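Local atomic coordinates of putative ADP-Ribosyltransferase Scabin (Streptomyces scabiei 87.22, PDB entry 5EWY), a protein that probably transfers ADP-ribose from NAD+ to DNA, as a toxin-like enzyme of a plant-pathogenic bacterium. Residues P66-T71 against G141-N146; T74-D79 against N134-A139; T118-D123 against V159-P164. All coordinates share one frame; numbering follows the deposited sequence.

Contact 1 (P66-T71 against G141-N146)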
loop_
_atom_site.group_PDB
_atom_site.type_symbol
_atom_site.label_atom_id
_atom_site.label_comp_id
_atom_site.label_asym_id
_atom_site.label_seq_id
_atom_site.Cartn_x
_atom_site.Cartn_y
_atom_site.Cartn_z
ATOM N N PRO A 66 10.260 9.276 -9.079
ATOM C CA PRO A 66 9.098 9.164 -8.192
ATOM C C PRO A 66 8.835 10.455 -7.438
ATOM O O PRO A 66 9.755 11.192 -7.062
ATOM C CB PRO A 66 9.497 8.039 -7.230
ATOM C CG PRO A 66 10.953 8.064 -7.211
ATOM C CD PRO A 66 11.385 8.460 -8.593
ATOM N N VAL A 67 7.558 10.745 -7.280
ATOM C CA VAL A 67 7.098 11.752 -6.338
ATOM C C VAL A 67 6.638 10.996 -5.100
ATOM O O VAL A 67 5.643 10.262 -5.130
ATOM C CB VAL A 67 5.977 12.614 -6.927
ATOM C CG1 VAL A 67 5.528 13.637 -5.904
ATOM C CG2 VAL A 67 6.447 13.291 -8.197
ATOM N N TRP A 68 7.374 11.147 -4.003
ATOM C CA TRP A 68 7.080 10.394 -2.795
ATOM C C TRP A 68 5.946 11.037 -2.024
ATOM O O TRP A 68 5.840 12.267 -1.956
ATOM C CB TRP A 68 8.314 10.365 -1.900
ATOM C CG TRP A 68 9.475 9.711 -2.556
ATOM C CD1 TRP A 68 10.499 10.324 -3.211
ATOM C CD2 TRP A 68 9.726 8.304 -2.637
ATOM N NE1 TRP A 68 11.377 9.383 -3.697
ATOM C CE2 TRP A 68 10.928 8.136 -3.352
ATOM C CE3 TRP A 68 9.053 7.171 -2.172
ATOM C CZ2 TRP A 68 11.470 6.877 -3.615
ATOM C CZ3 TRP A 68 9.600 5.924 -2.425
ATOM C CH2 TRP A 68 10.790 5.788 -3.141
ATOM N N ARG A 69 5.120 10.191 -1.434
ATOM C CA ARG A 69 4.071 10.644 -0.536
ATOM C C ARG A 69 4.695 11.215 0.733
ATOM O O ARG A 69 5.614 10.625 1.313
ATOM C CB ARG A 69 3.175 9.459 -0.207
ATOM C CG ARG A 69 2.294 9.643 1.030
ATOM C CD ARG A 69 1.342 8.472 1.132
ATOM N NE ARG A 69 0.718 8.289 2.449
ATOM C CZ ARG A 69 1.281 7.611 3.443
ATOM N NH1 ARG A 69 0.644 7.448 4.596
ATOM N NH2 ARG A 69 2.502 7.125 3.311
ATOM N N THR A 70 4.221 12.386 1.152
ATOM C CA THR A 70 4.757 13.043 2.334
ATOM C C THR A 70 3.721 13.163 3.436
ATOM O O THR A 70 4.044 13.686 4.508
ATOM C CB THR A 70 5.349 14.424 1.998
ATOM O OG1 THR A 70 4.330 15.260 1.449
ATOM C CG2 THR A 70 6.477 14.287 0.995
ATOM N N THR A 71 2.491 12.761 3.195
ATOM C CA THR A 71 1.480 12.691 4.231
ATOM C C THR A 71 1.582 11.353 4.953
ATOM O O THR A 71 2.343 10.455 4.575
ATOM C CB THR A 71 0.099 12.905 3.629
ATOM O OG1 THR A 71 -0.130 11.901 2.623
ATOM C CG2 THR A 71 -0.010 14.274 2.995
ATOM N N GLY A 141 6.004 7.145 3.651
ATOM C CA GLY A 141 6.564 7.108 2.308
ATOM C C GLY A 141 5.637 6.535 1.265
ATOM O O GLY A 141 4.426 6.775 1.271
ATOM N N GLY A 142 6.219 5.768 0.350
ATOM C CA GLY A 142 5.464 5.298 -0.805
ATOM C C GLY A 142 5.513 6.286 -1.950
ATOM O O GLY A 142 5.702 7.488 -1.774
ATOM N N VAL A 143 5.424 5.751 -3.159
ATOM C CA VAL A 143 5.395 6.569 -4.365
ATOM C C VAL A 143 3.942 6.920 -4.673
ATOM O O VAL A 143 3.108 6.032 -4.878
ATOM C CB VAL A 143 6.036 5.828 -5.548
ATOM C CG1 VAL A 143 5.971 6.697 -6.785
ATOM C CG2 VAL A 143 7.482 5.425 -5.236
ATOM N N ASP A 144 3.633 8.211 -4.732
ATOM C CA ASP A 144 2.289 8.652 -5.086
ATOM C C ASP A 144 2.135 8.511 -6.595
ATOM O O ASP A 144 2.756 9.242 -7.370
ATOM C CB ASP A 144 2.056 10.084 -4.603
ATOM C CG ASP A 144 0.632 10.546 -4.823
ATOM O OD1 ASP A 144 0.103 10.322 -5.928
ATOM O OD2 ASP A 144 0.029 11.142 -3.906
ATOM N N VAL A 145 1.316 7.547 -7.019
ATOM C CA VAL A 145 1.274 7.185 -8.429
ATOM C C VAL A 145 0.793 8.355 -9.273
ATOM O O VAL A 145 1.407 8.699 -10.285
ATOM C CB VAL A 145 0.420 5.927 -8.644
ATOM C CG1 VAL A 145 0.113 5.707 -10.149
ATOM C CG2 VAL A 145 1.138 4.714 -8.112
ATOM N N ASN A 146 -0.334 8.961 -8.900
ATOM C CA ASN A 146 -0.877 10.024 -9.740
ATOM C C ASN A 146 0.024 11.258 -9.762
ATOM O O ASN A 146 0.077 11.960 -10.780
ATOM C CB ASN A 146 -2.295 10.383 -9.320
ATOM C CG ASN A 146 -3.282 9.293 -9.632
ATOM O OD1 ASN A 146 -2.934 8.253 -10.218
ATOM N ND2 ASN A 146 -4.528 9.512 -9.250
HETATM O O HOH W 1 4.975 9.740 4.429
#
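W68 and V143 form a single beta bridge, and the hydrogen bonds around it come from their neighbours. D144 N donates to V67 O (2.9 Å), and R69 N donates to G142 O over 2.8 Å in a nearly straight bond (169°). The same carbonyl lies 3.4 Å from W68 CA in a CA-H...O contact and sits at the edge of the indole.

R69 adds a side-chain bond. With CG anti to the backbone N (chi1 162°) and the chain extended from there to NE, NH2 arrives at G141 O, 2.8 Å away and close to the guanidinium plane. The carbonyl of T71 lies over the centre of the same flat group, while A139 O and G73 O accept further N-H bonds, so several carbonyls gather round this buried cation. A water takes the N-H of G141 and donates to T71 O, bridging the two segments.

Apolar contacts join P66, W68 and V143. V143 turns CG2 over the six-membered ring of W68, a CH-pi contact 4.0 Å from its centroid, and P66 CB meets V143 CG1 at 3.8 Å. Glycine suits position 141 for its positive phi, and position 142 because a CB there would jam against the preceding carbonyl oxygen.

D144 caps helix 145-149 through OD1, bonded to K147 N, while OD2 binds the hydroxyl of Y120. The contact thus lays the loop before strand 75-79 against strand 143-144, an outer strand of its sheet, with P164 of strand 160-164 touching W68 and V143, and I103 of helix 103-108 packed on V143.

Contact 2 (T74-D79 against N134-A139). With 5TQ (4-(8-fluoranyl-6-oxidanylidene-1,3,4,5-tetrahydrobenzo[c][1,6]naphthyridin-2-yl)butanoic acid), chain B.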
loop_
_atom_site.group_PDB
_atom_site.type_symbol
_atom_site.label_atom_id
_atom_site.label_comp_id
_atom_site.label_asym_id
_atom_site.label_seq_id
_atom_site.Cartn_x
_atom_site.Cartn_y
_atom_site.Cartn_z
ATOM N N THR A 74 -3.939 7.106 6.998
ATOM C CA THR A 74 -4.169 5.691 6.786
ATOM C C THR A 74 -4.331 5.421 5.293
ATOM O O THR A 74 -5.007 6.177 4.586
ATOM C CB THR A 74 -5.433 5.257 7.510
ATOM O OG1 THR A 74 -5.335 5.598 8.890
ATOM C CG2 THR A 74 -5.651 3.741 7.395
ATOM N N LEU A 75 -3.664 4.366 4.826
ATOM C CA LEU A 75 -3.797 3.833 3.482
ATOM C C LEU A 75 -4.441 2.461 3.583
ATOM O O LEU A 75 -4.560 1.883 4.666
ATOM C CB LEU A 75 -2.437 3.746 2.786
ATOM C CG LEU A 75 -1.662 5.060 2.622
ATOM C CD1 LEU A 75 -0.274 4.789 2.058
ATOM C CD2 LEU A 75 -2.395 6.057 1.771
ATOM N N TYR A 76 -4.830 1.940 2.424
ATOM C CA TYR A 76 -5.591 0.701 2.381
ATOM C C TYR A 76 -5.058 -0.204 1.286
ATOM O O TYR A 76 -4.487 0.254 0.305
ATOM C CB TYR A 76 -7.110 0.959 2.172
ATOM C CG TYR A 76 -7.590 2.031 3.106
ATOM C CD1 TYR A 76 -7.493 3.370 2.753
ATOM C CD2 TYR A 76 -8.073 1.714 4.352
ATOM C CE1 TYR A 76 -7.859 4.370 3.651
ATOM C CE2 TYR A 76 -8.452 2.713 5.250
ATOM C CZ TYR A 76 -8.360 4.003 4.848
ATOM O OH TYR A 76 -8.704 4.983 5.754
ATOM N N ARG A 77 -5.231 -1.498 1.496
ATOM C CA ARG A 77 -4.910 -2.474 0.465
ATOM C C ARG A 77 -5.932 -3.600 0.520
ATOM O O ARG A 77 -6.058 -4.263 1.559
ATOM C CB ARG A 77 -3.499 -3.035 0.649
ATOM C CG ARG A 77 -3.199 -4.122 -0.374
ATOM C CD ARG A 77 -1.750 -4.599 -0.314
ATOM N NE ARG A 77 -1.608 -5.847 -1.076
ATOM C CZ ARG A 77 -1.438 -5.933 -2.388
ATOM N NH1 ARG A 77 -1.366 -7.130 -2.958
ATOM N NH2 ARG A 77 -1.298 -4.858 -3.147
ATOM N N SER A 78 -6.627 -3.823 -0.602
ATOM C CA SER A 78 -7.467 -5.000 -0.801
ATOM C C SER A 78 -6.538 -6.161 -1.151
ATOM O O SER A 78 -5.682 -6.019 -2.016
ATOM C CB SER A 78 -8.434 -4.696 -1.960
ATOM O OG SER A 78 -9.225 -5.823 -2.228
ATOM N N ASP A 79 -6.653 -7.271 -0.429
ATOM C CA ASP A 79 -5.814 -8.430 -0.712
ATOM C C ASP A 79 -6.596 -9.681 -0.345
ATOM O O ASP A 79 -7.259 -9.732 0.692
ATOM C CB ASP A 79 -4.501 -8.315 0.083
ATOM C CG ASP A 79 -3.362 -9.098 -0.518
ATOM O OD1 ASP A 79 -3.592 -10.242 -0.993
ATOM O OD2 ASP A 79 -2.217 -8.577 -0.517
ATOM N N ASN A 134 -9.843 -6.007 3.448
ATOM C CA ASN A 134 -9.410 -4.616 3.325
ATOM C C ASN A 134 -8.417 -4.360 4.462
ATOM O O ASN A 134 -8.809 -4.277 5.627
ATOM C CB ASN A 134 -10.625 -3.686 3.404
ATOM C CG ASN A 134 -10.332 -2.293 2.904
ATOM O OD1 ASN A 134 -9.531 -2.094 1.967
ATOM N ND2 ASN A 134 -10.976 -1.293 3.528
ATOM N N TYR A 135 -7.138 -4.234 4.132
ATOM C CA TYR A 135 -6.083 -3.937 5.102
ATOM C C TYR A 135 -5.902 -2.438 5.281
ATOM O O TYR A 135 -6.055 -1.654 4.338
ATOM C CB TYR A 135 -4.764 -4.560 4.656
ATOM C CG TYR A 135 -4.740 -6.068 4.795
ATOM C CD1 TYR A 135 -5.156 -6.896 3.765
ATOM C CD2 TYR A 135 -4.276 -6.661 5.946
ATOM C CE1 TYR A 135 -5.135 -8.279 3.900
ATOM C CE2 TYR A 135 -4.253 -8.013 6.108
ATOM C CZ TYR A 135 -4.673 -8.837 5.075
ATOM O OH TYR A 135 -4.631 -10.186 5.294
ATOM N N TYR A 136 -5.620 -2.064 6.533
ATOM C CA TYR A 136 -5.425 -0.693 6.982
ATOM C C TYR A 136 -3.947 -0.533 7.309
ATOM O O TYR A 136 -3.381 -1.354 8.034
ATOM C CB TYR A 136 -6.264 -0.438 8.247
ATOM C CG TYR A 136 -7.757 -0.412 8.042
ATOM C CD1 TYR A 136 -8.428 -1.475 7.427
ATOM C CD2 TYR A 136 -8.503 0.669 8.409
ATOM C CE1 TYR A 136 -9.776 -1.445 7.248
ATOM C CE2 TYR A 136 -9.865 0.717 8.189
ATOM C CZ TYR A 136 -10.497 -0.351 7.582
ATOM O OH TYR A 136 -11.845 -0.287 7.414
ATOM N N ILE A 137 -3.309 0.476 6.709
ATOM C CA ILE A 137 -1.855 0.621 6.687
ATOM C C ILE A 137 -1.488 2.006 7.204
ATOM O O ILE A 137 -2.114 3.005 6.814
ATOM C CB ILE A 137 -1.332 0.420 5.253
ATOM C CG1 ILE A 137 -1.564 -1.036 4.866
ATOM C CG2 ILE A 137 0.146 0.799 5.103
ATOM C CD1 ILE A 137 -1.506 -1.288 3.375
ATOM N N ASP A 138 -0.486 2.067 8.079
ATOM C CA ASP A 138 0.005 3.345 8.597
ATOM C C ASP A 138 1.517 3.295 8.417
ATOM O O ASP A 138 2.252 2.816 9.276
ATOM C CB ASP A 138 -0.414 3.538 10.046
ATOM C CG ASP A 138 0.188 4.786 10.684
ATOM O OD1 ASP A 138 0.545 5.741 9.959
ATOM O OD2 ASP A 138 0.278 4.829 11.926
ATOM N N ALA A 139 1.970 3.729 7.239
ATOM C CA ALA A 139 3.355 3.546 6.844
ATOM C C ALA A 139 3.884 4.841 6.254
ATOM O O ALA A 139 3.143 5.549 5.554
ATOM C CB ALA A 139 3.483 2.464 5.750
HETATM N N12 5TQ B . -3.633 -6.164 -7.196
HETATM C C13 5TQ B . -4.117 -6.862 -6.168
HETATM C C15 5TQ B . -3.127 -6.874 -8.414
HETATM C C17 5TQ B . -1.005 -8.170 -7.881
HETATM C C01 5TQ B . -4.821 -0.615 -4.837
HETATM C C02 5TQ B . -4.386 0.160 -5.904
HETATM C C03 5TQ B . -3.880 -0.430 -7.057
HETATM C C04 5TQ B . -3.788 -1.814 -7.135
HETATM C C05 5TQ B . -4.242 -2.625 -6.077
HETATM C C06 5TQ B . -4.744 -2.006 -4.919
HETATM C C07 5TQ B . -5.231 -2.831 -3.820
HETATM C C08 5TQ B . -4.165 -4.066 -6.133
HETATM C C09 5TQ B . -4.649 -4.789 -5.006
HETATM N N10 5TQ B . -5.135 -4.171 -3.902
HETATM C C11 5TQ B . -3.685 -4.812 -7.218
HETATM C C14 5TQ B . -4.579 -6.239 -5.054
HETATM C C16 5TQ B . -2.486 -8.237 -8.194
HETATM C C18 5TQ B . -0.763 -7.962 -6.399
HETATM O O19 5TQ B . -5.698 -2.299 -2.778
HETATM F F20 5TQ B . -4.472 1.488 -5.821
HETATM O O21 5TQ B . 0.113 -8.655 -5.818
HETATM O O22 5TQ B . -1.435 -7.117 -5.780
#
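R77 begins its course against I137, its CB 3.8 Å from the CD1 methyl. CG is anti to the backbone N (chi1 176°) and the chain continues extended, with CG 3.9 Å from the lactam oxygen O19 of 5TQ. At the tip, in a salt bridge, NE and NH1 grip D79 OD2 side-on from one face of the carboxylate, NE at 2.9 Å. NH1 also gives a nearly straight bond to carboxylate oxygen O22 of 5TQ, 2.8 Å away, while NH2 turns to S117 O and C14 of the ligand lies over the guanidinium face. Arginine suits this place because one flat group can meet both D79 and S117 O; here it also takes the inhibitor's carboxylate.

This is consistent with the arginine strand of the ADP-ribosyltransferase fold, R77 being probably the arginine of the family's R-S-E signature. Strands 75-79 and 134-137 run antiparallel, L75 with I137 and R77 with Y135 being hydrogen-bonded pairs. S78 holds the lactam with its backbone: S78 N donates to O19 and N10 donates to S78 O (2.7 Å), probably as nicotinamide would be held. On the opposite sheet face, the edge of Y76 meets the face of Y136 in a T-shaped pair, planes at 80°.

Contact 3 (T118-D123 against V159-P164). With 5TQ (4-(8-fluoranyl-6-oxidanylidene-1,3,4,5-tetrahydrobenzo[c][1,6]naphthyridin-2-yl)butanoic acid), chain B.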
loop_
_atom_site.group_PDB
_atom_site.type_symbol
_atom_site.label_atom_id
_atom_site.label_comp_id
_atom_site.label_asym_id
_atom_site.label_seq_id
_atom_site.Cartn_x
_atom_site.Cartn_y
_atom_site.Cartn_z
ATOM N N THR A 118 -1.077 0.171 -2.728
ATOM C CA THR A 118 -2.030 0.589 -1.705
ATOM C C THR A 118 -2.807 1.748 -2.297
ATOM O O THR A 118 -2.485 2.259 -3.371
ATOM C CB THR A 118 -1.337 1.033 -0.405
ATOM O OG1 THR A 118 -0.672 2.287 -0.605
ATOM C CG2 THR A 118 -0.325 -0.043 0.085
ATOM N N THR A 119 -3.807 2.217 -1.556
ATOM C CA THR A 119 -4.622 3.324 -2.024
ATOM C C THR A 119 -4.937 4.290 -0.892
ATOM O O THR A 119 -5.085 3.895 0.260
ATOM C CB THR A 119 -5.940 2.803 -2.667
ATOM O OG1 THR A 119 -6.763 3.890 -3.065
ATOM C CG2 THR A 119 -6.699 1.905 -1.733
ATOM N N TYR A 120 -5.165 5.541 -1.283
ATOM C CA TYR A 120 -5.710 6.525 -0.370
ATOM C C TYR A 120 -7.191 6.304 -0.089
ATOM O O TYR A 120 -7.729 6.901 0.851
ATOM C CB TYR A 120 -5.570 7.920 -0.988
ATOM C CG TYR A 120 -4.177 8.489 -1.113
ATOM C CD1 TYR A 120 -3.492 8.945 -0.001
ATOM C CD2 TYR A 120 -3.596 8.692 -2.364
ATOM C CE1 TYR A 120 -2.243 9.526 -0.110
ATOM C CE2 TYR A 120 -2.331 9.264 -2.476
ATOM C CZ TYR A 120 -1.681 9.699 -1.341
ATOM O OH TYR A 120 -0.435 10.281 -1.421
ATOM N N ASP A 121 -7.870 5.471 -0.877
ATOM C CA ASP A 121 -9.331 5.334 -0.852
ATOM C C ASP A 121 -9.741 4.119 -0.025
ATOM O O ASP A 121 -9.572 2.961 -0.464
ATOM C CB ASP A 121 -9.812 5.195 -2.297
ATOM C CG ASP A 121 -11.308 5.101 -2.424
ATOM O OD1 ASP A 121 -12.028 5.161 -1.416
ATOM O OD2 ASP A 121 -11.765 4.955 -3.598
ATOM N N HIS A 122 -10.315 4.383 1.150
ATOM C CA HIS A 122 -10.837 3.334 2.011
ATOM C C HIS A 122 -11.747 2.364 1.271
ATOM O O HIS A 122 -11.788 1.170 1.616
ATOM C CB HIS A 122 -11.580 3.980 3.175
ATOM C CG HIS A 122 -12.301 2.989 4.034
ATOM N ND1 HIS A 122 -13.579 2.556 3.759
ATOM C CD2 HIS A 122 -11.890 2.280 5.114
ATOM C CE1 HIS A 122 -13.934 1.644 4.641
ATOM N NE2 HIS A 122 -12.930 1.455 5.478
ATOM N N ASP A 123 -12.519 2.868 0.321
ATOM C CA ASP A 123 -13.575 2.103 -0.348
ATOM C C ASP A 123 -13.137 1.390 -1.627
ATOM O O ASP A 123 -13.983 0.791 -2.295
ATOM C CB ASP A 123 -14.759 3.015 -0.674
ATOM C CG ASP A 123 -15.402 3.577 0.550
ATOM O OD1 ASP A 123 -15.383 2.934 1.610
ATOM O OD2 ASP A 123 -15.906 4.697 0.429
ATOM N N VAL A 159 -6.239 6.096 -7.069
ATOM C CA VAL A 159 -5.482 6.947 -6.149
ATOM C C VAL A 159 -4.442 6.131 -5.379
ATOM O O VAL A 159 -4.415 6.081 -4.134
ATOM C CB VAL A 159 -6.383 7.845 -5.278
ATOM C CG1 VAL A 159 -7.122 8.839 -6.138
ATOM C CG2 VAL A 159 -7.347 7.035 -4.426
ATOM N N GLU A 160 -3.541 5.527 -6.139
ATOM C CA GLU A 160 -2.618 4.506 -5.672
ATOM C C GLU A 160 -1.371 5.130 -5.064
ATOM O O GLU A 160 -0.878 6.170 -5.515
ATOM C CB GLU A 160 -2.223 3.604 -6.844
ATOM C CG GLU A 160 -1.329 2.468 -6.447
ATOM C CD GLU A 160 -0.990 1.547 -7.580
ATOM O OE1 GLU A 160 -1.632 1.658 -8.645
ATOM O OE2 GLU A 160 -0.076 0.717 -7.379
ATOM N N VAL A 161 -0.850 4.447 -4.055
ATOM C CA VAL A 161 0.470 4.692 -3.489
ATOM C C VAL A 161 1.218 3.365 -3.584
ATOM O O VAL A 161 0.769 2.336 -3.047
ATOM C CB VAL A 161 0.392 5.199 -2.038
ATOM C CG1 VAL A 161 1.798 5.373 -1.442
ATOM C CG2 VAL A 161 -0.395 6.517 -1.947
ATOM N N ALA A 162 2.356 3.379 -4.273
ATOM C CA ALA A 162 3.124 2.166 -4.529
ATOM C C ALA A 162 4.336 2.110 -3.608
ATOM O O ALA A 162 5.183 3.015 -3.631
ATOM C CB ALA A 162 3.596 2.141 -5.975
ATOM N N PHE A 163 4.438 1.040 -2.818
ATOM C CA PHE A 163 5.515 0.912 -1.845
ATOM C C PHE A 163 6.657 0.081 -2.411
ATOM O O PHE A 163 6.529 -1.151 -2.521
ATOM C CB PHE A 163 5.009 0.317 -0.526
ATOM C CG PHE A 163 4.358 1.343 0.337
ATOM C CD1 PHE A 163 5.105 2.092 1.231
ATOM C CD2 PHE A 163 3.011 1.643 0.179
ATOM C CE1 PHE A 163 4.515 3.088 1.985
ATOM C CE2 PHE A 163 2.413 2.640 0.917
ATOM C CZ PHE A 163 3.158 3.370 1.819
ATOM N N PRO A 164 7.776 0.686 -2.811
ATOM C CA PRO A 164 8.905 -0.116 -3.314
ATOM C C PRO A 164 9.526 -0.919 -2.184
ATOM O O PRO A 164 9.865 -0.372 -1.130
ATOM C CB PRO A 164 9.882 0.927 -3.867
ATOM C CG PRO A 164 9.139 2.244 -3.852
ATOM C CD PRO A 164 8.104 2.117 -2.763
HETATM N N12 5TQ B . -3.633 -6.164 -7.196
HETATM C C13 5TQ B . -4.117 -6.862 -6.168
HETATM C C15 5TQ B . -3.127 -6.874 -8.414
HETATM C C17 5TQ B . -1.005 -8.170 -7.881
HETATM C C01 5TQ B . -4.821 -0.615 -4.837
HETATM C C02 5TQ B . -4.386 0.160 -5.904
HETATM C C03 5TQ B . -3.880 -0.430 -7.057
HETATM C C04 5TQ B . -3.788 -1.814 -7.135
HETATM C C05 5TQ B . -4.242 -2.625 -6.077
HETATM C C06 5TQ B . -4.744 -2.006 -4.919
HETATM C C07 5TQ B . -5.231 -2.831 -3.820
HETATM C C08 5TQ B . -4.165 -4.066 -6.133
HETATM C C09 5TQ B . -4.649 -4.789 -5.006
HETATM N N10 5TQ B . -5.135 -4.171 -3.902
HETATM C C11 5TQ B . -3.685 -4.812 -7.218
HETATM C C14 5TQ B . -4.579 -6.239 -5.054
HETATM C C16 5TQ B . -2.486 -8.237 -8.194
HETATM C C18 5TQ B . -0.763 -7.962 -6.399
HETATM O O19 5TQ B . -5.698 -2.299 -2.778
HETATM F F20 5TQ B . -4.472 1.488 -5.821
HETATM O O21 5TQ B . 0.113 -8.655 -5.818
HETATM O O22 5TQ B . -1.435 -7.117 -5.780
#
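Strands 115-119 and 160-164 meet here as antiparallel neighbours, T118 and V161 forming a hydrogen-bonded pair and T119 and E160 a non-hydrogen-bonded one, and the pairing is carried one step further by Y120 N to V159 O (3.0 Å). V159 has left-handed backbone angles, in the loop just before strand 160-164.

T118 uses its hydroxyl as well as its amide. At chi1 71° OG1 stands between the backbone N and the carbonyl carbon, from where it donates to V161 O over 2.8 Å, and the amide N reaches the same oxygen from the opposite face of its plane. Threonine suits this buried spot: OG1 also touches the edge of F163, at 3.5 Å from CE2, while the methyl CG2 packs on CD2 of the same ring. Across the strands, V161 CG2 sits 3.4 Å above the plane of the Y120 ring, displaced toward its rim, in a CH-pi contact. T119 OG1 accepts from D121 N to make an ST turn, bonds to Q158 O as well, and lies 3.5 Å from V159 CG2.

E160 lies on the pocket side. CG is anti to the backbone N (chi1 -177°) and the chain runs extended beyond it, taking the carboxylate past the fluorinated ring, CD being 3.5 Å from 5TQ C03, and OE2 is bonded to S117 OG. The fluorine F20 faces E160 CB and T118 O, 3.2 Å from the latter. S117-T118-T119 and Q158 to E160 match the S-T and Q-x-E elements of the R-S-E class of ADP-ribosyltransferases, where the glutamate is usually catalytic.

Strand 160-164 is central in its three-stranded sheet, with strand 143-144 along its other edge; Y106 and V107 of helix 103-108 cover E160, and L75 of strand 75-79 packs on T118, Y120 and F163.

Contacts 2 and 3 bring two sheets together at the inhibitor, and contact 1 adds to the sheet of contact 3. Contacts 2 and 3, with centres about 8 Å apart, both touch 5TQ: one supplies the arginine strand and the backbone bonds of S78, the other the wall around the fluorine. They are joined by Y76 O to T119 N at 2.8 Å, and by the hydroxyl of Y136 to H122 NE2, also 2.8 Å. Contact 1 stands about 10 Å from contact 3 and 15 Å from contact 2, centre to centre. V143 N binds A162 O (2.8 Å), and R69 CZ packs on L75 CD1 at 3.5 Å. The side chain of D144 remains about 10 Å from 5TQ, so contact 1 does not reach the ligand.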